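Local coordinates for protein MAU2 chromatid cohesion factor homolog (PDB 4XDN) that forms a complex with SCC2 that is required for the association of cohesin with chromosomes, and so takes part in sister chromatid cohesion, at residues 102-105 with 106-110; 132-136 with 137-141; 283-286 with 287-290. One frame throughout, in Å; residues are numbered along the deposited sequence.

Interaction 1: residues 102-105 with 106-110; sequences FDLA and ELYIS
The first turns of helix 102-119 bring L104 and Y108, four residues apart, side by side on one flank of an all-helical part of the chain. The closest apolar approach is from L104 CD1 to Y108 CE2, at 3.4 Å, and L104 CG stands almost as near the same ring carbon. With CG anti to its backbone N (chi1 177°), L104 extends outward from the axis, and Y108 (chi1 -80°) leans its ring back along the helix to meet it. The two side chains point the same way, and Y108 CD2 rests 3.1 Å from L104 O, obliquely to the ring. A105 CA sits at the ring edge, near its plane.

Beneath them the regular helix bonds run from E106 N to F102 O (2.9 Å), L107 N to D103 O, Y108 N to L104 O and I109 N to A105 O. One turn on, E106 O is gripped twice, by S110 N at 2.9 Å and by S110 OG at 2.8 Å, from opposite faces of its carbonyl plane. On another flank D103 OD1 and E106 OE1 stand 4.3 Å apart; both form salt bridges with R144 NH2, which probably offsets their like charges.

A basic side chain of another protein's chain pairs with D103 OD2, and L104 packs on the backbone of that chain. A105, Y108 and I109 lean on V92 of helix 81-98, whereas I109 also packs on C132, L135 and L136 of helix 126-144.

Interaction 2: residues 132-136 with 137-141; sequences CEFLL and LHDLP
F134 and H138, one turn apart on helix 126-144, form an offset stack with ring centroids 4.4 Å apart and planes at 27°. From H138 CB outward, CB lies over the centre of the F134 ring, a CH-pi contact 4.0 Å from the centroid; H138 CG is nearest F134 CZ at 3.7 Å. H138 ND1 comes within 3.3 Å of F134 CE2, and CE1 lies past the rim of the F134 ring. Setting CG anti to the backbone N (chi1 177°) keeps the imidazole alongside the phenyl ring.

H138 ND1 also donates to D139 OD1 (2.7 Å, 172° at the hydrogen), nearly in the ring plane and on the anti side of the carboxylate, a bond that holds the imidazole's rotation. D139 OD1 in turn lies 3.2 Å from F134 CE2.

Here the helix widens into a pi-type turn: F134 O accepts from both H138 N and D139 N, and L140 N bonds to L135 O. P141, having no N-H, leaves a kink.

F134 and H138 touch V182 of helix 170-189, F134 also meeting an apolar side chain of another protein's chain. L137 packs on L160 of helix 147-165, and L135 and L140 on I96 of helix 81-98.

Interaction 3: residues 283-286 with 287-290; sequences DTNK and QSLV
L289 and S288 pack back against N285, the tight side of this contact, while Q287, K286 and T284 occupy its solvent side. L289 is buried, with its CG 3.5 Å from N285 O, and S288 CB stands equally close to N285 O. L289 packs on P250 and E251 of helix 250-266; N285 and S288 also touch P250.

On the exposed side Q287 folds its side chain back over the preceding turn in a surface hydrogen bond. Q287 NE2 donates to T284 O at 2.7 Å with 157° at the hydrogen, approaching from above the carbonyl plane and roughly within the plane of its own amide. CG stands between the backbone N and the carbonyl carbon (chi1 72°), and the chain bends again at chi2 (-63°), which turns the amide toward residues earlier in the chain. A second, weak bond runs from Q287 NE2 to S288 OG, 3.2 Å away.

This fold-back sits at a kink in helix 272-291, where the backbone N atoms of Q287 and S288 make no bond to the turn before. The side-chain amide of Q287 therefore supplies a bond to T284 O where the usual bond from S288 N is missing. Beyond the kink the ordinary helical pattern resumes: L289 N bonds to N285 O at 3.2 Å, and V290 N to K286 O at 3.0 Å.

K286 runs out extended from CG, and K286 CG comes no closer than 4.2 Å to V290 CG2, both side chains touching Y317 of helix 317-331. T284, also exposed, turns its hydroxyl to N280 O within the same helix.

Interactions 1 and 2 lie on consecutive helices, 102-119 and 126-144, with centres 10 Å apart. They meet directly, the closest approach being I109 CD1 to L135 CD1 at 3.4 Å, and F102 O of interaction 1 also lies near L140 CD2 of interaction 2. Both touch another protein's chain, so this helical pair lines part of the interface of the assembly. Interaction 3 comes much later, on helix 272-291, about 41 Å from interaction 1 and 34 Å from interaction 2 between centres, and touches neither. No other chain of the assembly reaches it. All three belong to the cohesin loading factor region of a mainly helical chain.

Interaction 1: residues 102-105 with 106-110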
loop_
_atom_site.group_PDB
_atom_site.type_symbol
_atom_site.label_atom_id
_atom_site.label_comp_id
_atom_site.label_asym_id
_atom_site.label_seq_id
_atom_site.Cartn_x
_atom_site.Cartn_y
_atom_site.Cartn_z
ATOM N N PHE A 102 -20.654 19.041 0.270
ATOM C CA PHE A 102 -19.917 19.049 1.525
ATOM C C PHE A 102 -20.133 20.345 2.300
ATOM O O PHE A 102 -20.254 20.325 3.524
ATOM C CB PHE A 102 -18.425 18.834 1.251
ATOM C CG PHE A 102 -18.129 17.570 0.480
ATOM C CD1 PHE A 102 -18.751 16.377 0.814
ATOM C CD2 PHE A 102 -17.241 17.581 -0.583
ATOM C CE1 PHE A 102 -18.485 15.218 0.109
ATOM C CE2 PHE A 102 -16.971 16.423 -1.294
ATOM C CZ PHE A 102 -17.595 15.241 -0.946
ATOM N N ASP A 103 -20.180 21.469 1.590
ATOM C CA ASP A 103 -20.458 22.755 2.220
ATOM C C ASP A 103 -21.828 22.747 2.891
ATOM O O ASP A 103 -21.995 23.277 3.989
ATOM C CB ASP A 103 -20.391 23.887 1.194
ATOM C CG ASP A 103 -18.981 24.145 0.698
ATOM O OD1 ASP A 103 -18.024 23.655 1.333
ATOM O OD2 ASP A 103 -18.829 24.846 -0.323
ATOM N N LEU A 104 -22.802 22.139 2.221
ATOM C CA LEU A 104 -24.154 22.033 2.756
ATOM C C LEU A 104 -24.159 21.207 4.034
ATOM O O LEU A 104 -24.778 21.583 5.030
ATOM C CB LEU A 104 -25.090 21.406 1.721
ATOM C CG LEU A 104 -26.535 21.154 2.155
ATOM C CD1 LEU A 104 -27.239 22.461 2.479
ATOM C CD2 LEU A 104 -27.278 20.395 1.067
ATOM N N ALA A 105 -23.470 20.072 3.991
ATOM C CA ALA A 105 -23.350 19.207 5.154
ATOM C C ALA A 105 -22.725 19.972 6.314
ATOM O O ALA A 105 -23.190 19.887 7.449
ATOM C CB ALA A 105 -22.521 17.983 4.817
ATOM N N GLU A 106 -21.676 20.728 6.009
ATOM C CA GLU A 106 -20.944 21.474 7.021
ATOM C C GLU A 106 -21.820 22.539 7.676
ATOM O O GLU A 106 -21.701 22.794 8.873
ATOM C CB GLU A 106 -19.702 22.119 6.403
ATOM C CG GLU A 106 -18.774 22.769 7.413
ATOM C CD GLU A 106 -17.458 23.209 6.800
ATOM O OE1 GLU A 106 -17.362 23.249 5.556
ATOM O OE2 GLU A 106 -16.516 23.511 7.563
ATOM N N LEU A 107 -22.699 23.156 6.892
ATOM C CA LEU A 107 -23.603 24.173 7.419
ATOM C C LEU A 107 -24.599 23.568 8.398
ATOM O O LEU A 107 -24.922 24.174 9.420
ATOM C CB LEU A 107 -24.354 24.875 6.284
ATOM C CG LEU A 107 -23.591 25.940 5.489
ATOM C CD1 LEU A 107 -24.462 26.473 4.361
ATOM C CD2 LEU A 107 -23.129 27.085 6.382
ATOM N N TYR A 108 -25.087 22.373 8.084
ATOM C CA TYR A 108 -26.036 21.692 8.951
ATOM C C TYR A 108 -25.399 21.323 10.286
ATOM O O TYR A 108 -25.995 21.531 11.343
ATOM C CB TYR A 108 -26.585 20.438 8.271
ATOM C CG TYR A 108 -27.686 20.719 7.271
ATOM C CD1 TYR A 108 -28.889 21.286 7.674
ATOM C CD2 TYR A 108 -27.528 20.405 5.928
ATOM C CE1 TYR A 108 -29.898 21.542 6.769
ATOM C CE2 TYR A 108 -28.531 20.658 5.016
ATOM C CZ TYR A 108 -29.714 21.225 5.441
ATOM O OH TYR A 108 -30.712 21.473 4.533
ATOM N N ILE A 109 -24.187 20.780 10.236
ATOM C CA ILE A 109 -23.492 20.365 11.449
ATOM C C ILE A 109 -23.085 21.579 12.281
ATOM O O ILE A 109 -23.220 21.569 13.503
ATOM C CB ILE A 109 -22.244 19.519 11.126
ATOM C CG1 ILE A 109 -22.636 18.280 10.316
ATOM C CG2 ILE A 109 -21.522 19.101 12.405
ATOM C CD1 ILE A 109 -23.621 17.352 11.018
ATOM N N SER A 110 -22.590 22.618 11.617
ATOM C CA SER A 110 -22.209 23.847 12.304
ATOM C C SER A 110 -23.413 24.464 13.005
ATOM O O SER A 110 -23.316 24.905 14.150
ATOM C CB SER A 110 -21.607 24.852 11.322
ATOM O OG SER A 110 -20.387 24.369 10.795
#

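Interaction 2: residues 132-136 with 137-141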
loop_
_atom_site.group_PDB
_atom_site.type_symbol
_atom_site.label_atom_id
_atom_site.label_comp_id
_atom_site.label_asym_id
_atom_site.label_seq_id
_atom_site.Cartn_x
_atom_site.Cartn_y
_atom_site.Cartn_z
ATOM N N CYS A 132 -20.526 16.115 16.278
ATOM C CA CYS A 132 -20.479 17.264 15.379
ATOM C C CYS A 132 -19.029 17.577 15.021
ATOM O O CYS A 132 -18.711 17.838 13.864
ATOM C CB CYS A 132 -21.144 18.495 16.007
ATOM S SG CYS A 132 -22.955 18.451 16.093
ATOM N N GLU A 133 -18.152 17.535 16.020
ATOM C CA GLU A 133 -16.739 17.832 15.813
ATOM C C GLU A 133 -16.066 16.750 14.974
ATOM O O GLU A 133 -15.195 17.037 14.157
ATOM C CB GLU A 133 -16.017 17.974 17.156
ATOM C CG GLU A 133 -16.452 19.182 17.986
ATOM C CD GLU A 133 -16.121 20.511 17.327
ATOM O OE1 GLU A 133 -15.193 20.562 16.496
ATOM O OE2 GLU A 133 -16.795 21.510 17.645
ATOM N N PHE A 134 -16.476 15.503 15.181
ATOM C CA PHE A 134 -15.923 14.390 14.425
ATOM C C PHE A 134 -16.301 14.516 12.951
ATOM O O PHE A 134 -15.467 14.332 12.071
ATOM C CB PHE A 134 -16.415 13.059 14.994
ATOM C CG PHE A 134 -15.605 11.877 14.547
ATOM C CD1 PHE A 134 -14.417 11.556 15.185
ATOM C CD2 PHE A 134 -16.030 11.085 13.493
ATOM C CE1 PHE A 134 -13.667 10.469 14.778
ATOM C CE2 PHE A 134 -15.282 9.995 13.079
ATOM C CZ PHE A 134 -14.100 9.687 13.723
ATOM N N LEU A 135 -17.560 14.844 12.686
ATOM C CA LEU A 135 -18.001 15.069 11.319
ATOM C C LEU A 135 -17.260 16.249 10.698
ATOM O O LEU A 135 -16.858 16.199 9.540
ATOM C CB LEU A 135 -19.511 15.315 11.272
ATOM C CG LEU A 135 -20.399 14.119 11.626
ATOM C CD1 LEU A 135 -21.856 14.549 11.736
ATOM C CD2 LEU A 135 -20.245 13.016 10.602
ATOM N N LEU A 136 -17.076 17.305 11.482
ATOM C CA LEU A 136 -16.456 18.534 10.998
ATOM C C LEU A 136 -14.955 18.381 10.745
ATOM O O LEU A 136 -14.412 18.979 9.814
ATOM C CB LEU A 136 -16.685 19.665 12.006
ATOM C CG LEU A 136 -17.525 20.895 11.634
ATOM C CD1 LEU A 136 -18.701 20.579 10.725
ATOM C CD2 LEU A 136 -18.028 21.550 12.914
ATOM N N LEU A 137 -14.291 17.583 11.578
ATOM C CA LEU A 137 -12.835 17.522 11.582
ATOM C C LEU A 137 -12.279 16.243 10.951
ATOM O O LEU A 137 -11.127 16.219 10.517
ATOM C CB LEU A 137 -12.322 17.656 13.018
ATOM C CG LEU A 137 -12.730 18.944 13.743
ATOM C CD1 LEU A 137 -12.337 18.872 15.205
ATOM C CD2 LEU A 137 -12.109 20.169 13.086
ATOM N N HIS A 138 -13.094 15.190 10.898
ATOM C CA HIS A 138 -12.646 13.900 10.373
ATOM C C HIS A 138 -13.388 13.497 9.100
ATOM O O HIS A 138 -12.775 13.360 8.041
ATOM C CB HIS A 138 -12.807 12.810 11.438
ATOM C CG HIS A 138 -12.438 11.441 10.965
ATOM N ND1 HIS A 138 -13.358 10.566 10.419
ATOM C CD2 HIS A 138 -11.253 10.784 10.960
ATOM C CE1 HIS A 138 -12.755 9.439 10.100
ATOM N NE2 HIS A 138 -11.474 9.544 10.417
ATOM N N ASP A 139 -14.701 13.309 9.198
ATOM C CA ASP A 139 -15.465 12.772 8.074
ATOM C C ASP A 139 -15.492 13.718 6.876
ATOM O O ASP A 139 -15.189 13.310 5.756
ATOM C CB ASP A 139 -16.898 12.450 8.498
ATOM C CG ASP A 139 -16.999 11.163 9.289
ATOM O OD1 ASP A 139 -16.063 10.850 10.047
ATOM O OD2 ASP A 139 -18.021 10.460 9.149
ATOM N N LEU A 140 -15.841 14.979 7.104
ATOM C CA LEU A 140 -16.011 15.918 5.997
ATOM C C LEU A 140 -14.692 16.220 5.279
ATOM O O LEU A 140 -14.643 16.184 4.049
ATOM C CB LEU A 140 -16.658 17.217 6.486
ATOM C CG LEU A 140 -18.189 17.248 6.400
ATOM C CD1 LEU A 140 -18.769 18.408 7.201
ATOM C CD2 LEU A 140 -18.640 17.333 4.948
ATOM N N PRO A 141 -13.622 16.525 6.036
ATOM C CA PRO A 141 -12.332 16.765 5.376
ATOM C C PRO A 141 -11.819 15.565 4.576
ATOM O O PRO A 141 -11.271 15.755 3.490
ATOM C CB PRO A 141 -11.396 17.076 6.548
ATOM C CG PRO A 141 -12.288 17.618 7.602
ATOM C CD PRO A 141 -13.562 16.835 7.475
#

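Interaction 3: residues 283-286 with 287-290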
loop_
_atom_site.group_PDB
_atom_site.type_symbol
_atom_site.label_atom_id
_atom_site.label_comp_id
_atom_site.label_asym_id
_atom_site.label_seq_id
_atom_site.Cartn_x
_atom_site.Cartn_y
_atom_site.Cartn_z
ATOM N N ASP A 283 -7.501 -21.217 12.665
ATOM C CA ASP A 283 -8.057 -22.434 13.246
ATOM C C ASP A 283 -8.979 -22.140 14.424
ATOM O O ASP A 283 -9.936 -22.875 14.669
ATOM C CB ASP A 283 -6.936 -23.372 13.705
ATOM C CG ASP A 283 -6.210 -24.032 12.549
ATOM O OD1 ASP A 283 -6.765 -24.069 11.431
ATOM O OD2 ASP A 283 -5.084 -24.527 12.766
ATOM N N THR A 284 -8.692 -21.060 15.144
ATOM C CA THR A 284 -9.377 -20.768 16.401
ATOM C C THR A 284 -10.286 -19.541 16.334
ATOM O O THR A 284 -11.145 -19.364 17.196
ATOM C CB THR A 284 -8.358 -20.554 17.535
ATOM O OG1 THR A 284 -7.490 -19.464 17.203
ATOM C CG2 THR A 284 -7.525 -21.811 17.747
ATOM N N ASN A 285 -10.100 -18.703 15.316
ATOM C CA ASN A 285 -10.823 -17.434 15.226
ATOM C C ASN A 285 -11.523 -17.216 13.886
ATOM O O ASN A 285 -12.064 -16.138 13.636
ATOM C CB ASN A 285 -9.865 -16.273 15.492
ATOM C CG ASN A 285 -9.268 -16.320 16.884
ATOM O OD1 ASN A 285 -8.216 -16.921 17.104
ATOM N ND2 ASN A 285 -9.942 -15.688 17.836
ATOM N N LYS A 286 -11.512 -18.231 13.028
ATOM C CA LYS A 286 -12.228 -18.160 11.757
ATOM C C LYS A 286 -13.700 -17.845 11.992
ATOM O O LYS A 286 -14.239 -16.900 11.419
ATOM C CB LYS A 286 -12.089 -19.474 10.981
ATOM C CG LYS A 286 -13.145 -19.682 9.900
ATOM C CD LYS A 286 -12.808 -20.867 9.006
ATOM C CE LYS A 286 -13.885 -21.094 7.951
ATOM N NZ LYS A 286 -13.424 -21.984 6.846
ATOM N N GLN A 287 -14.337 -18.643 12.844
ATOM C CA GLN A 287 -15.757 -18.491 13.137
ATOM C C GLN A 287 -16.077 -17.091 13.649
ATOM O O GLN A 287 -17.113 -16.524 13.306
ATOM C CB GLN A 287 -16.211 -19.546 14.157
ATOM C CG GLN A 287 -15.726 -19.329 15.593
ATOM C CD GLN A 287 -14.216 -19.395 15.732
ATOM O OE1 GLN A 287 -13.536 -20.068 14.953
ATOM N NE2 GLN A 287 -13.684 -18.695 16.729
ATOM N N SER A 288 -15.183 -16.534 14.462
ATOM C CA SER A 288 -15.386 -15.199 15.017
ATOM C C SER A 288 -15.475 -14.157 13.910
ATOM O O SER A 288 -16.315 -13.263 13.958
ATOM C CB SER A 288 -14.257 -14.836 15.985
ATOM O OG SER A 288 -14.369 -15.558 17.198
ATOM N N LEU A 289 -14.605 -14.280 12.913
ATOM C CA LEU A 289 -14.583 -13.338 11.802
ATOM C C LEU A 289 -15.802 -13.504 10.902
ATOM O O LEU A 289 -16.333 -12.523 10.381
ATOM C CB LEU A 289 -13.305 -13.512 10.979
ATOM C CG LEU A 289 -11.990 -13.233 11.711
ATOM C CD1 LEU A 289 -10.810 -13.534 10.800
ATOM C CD2 LEU A 289 -11.929 -11.796 12.208
ATOM N N VAL A 290 -16.242 -14.745 10.722
ATOM C CA VAL A 290 -17.368 -15.038 9.839
ATOM C C VAL A 290 -18.687 -14.575 10.457
ATOM O O VAL A 290 -19.511 -13.960 9.779
ATOM C CB VAL A 290 -17.445 -16.549 9.514
ATOM C CG1 VAL A 290 -18.701 -16.875 8.706
ATOM C CG2 VAL A 290 -16.204 -16.986 8.749
#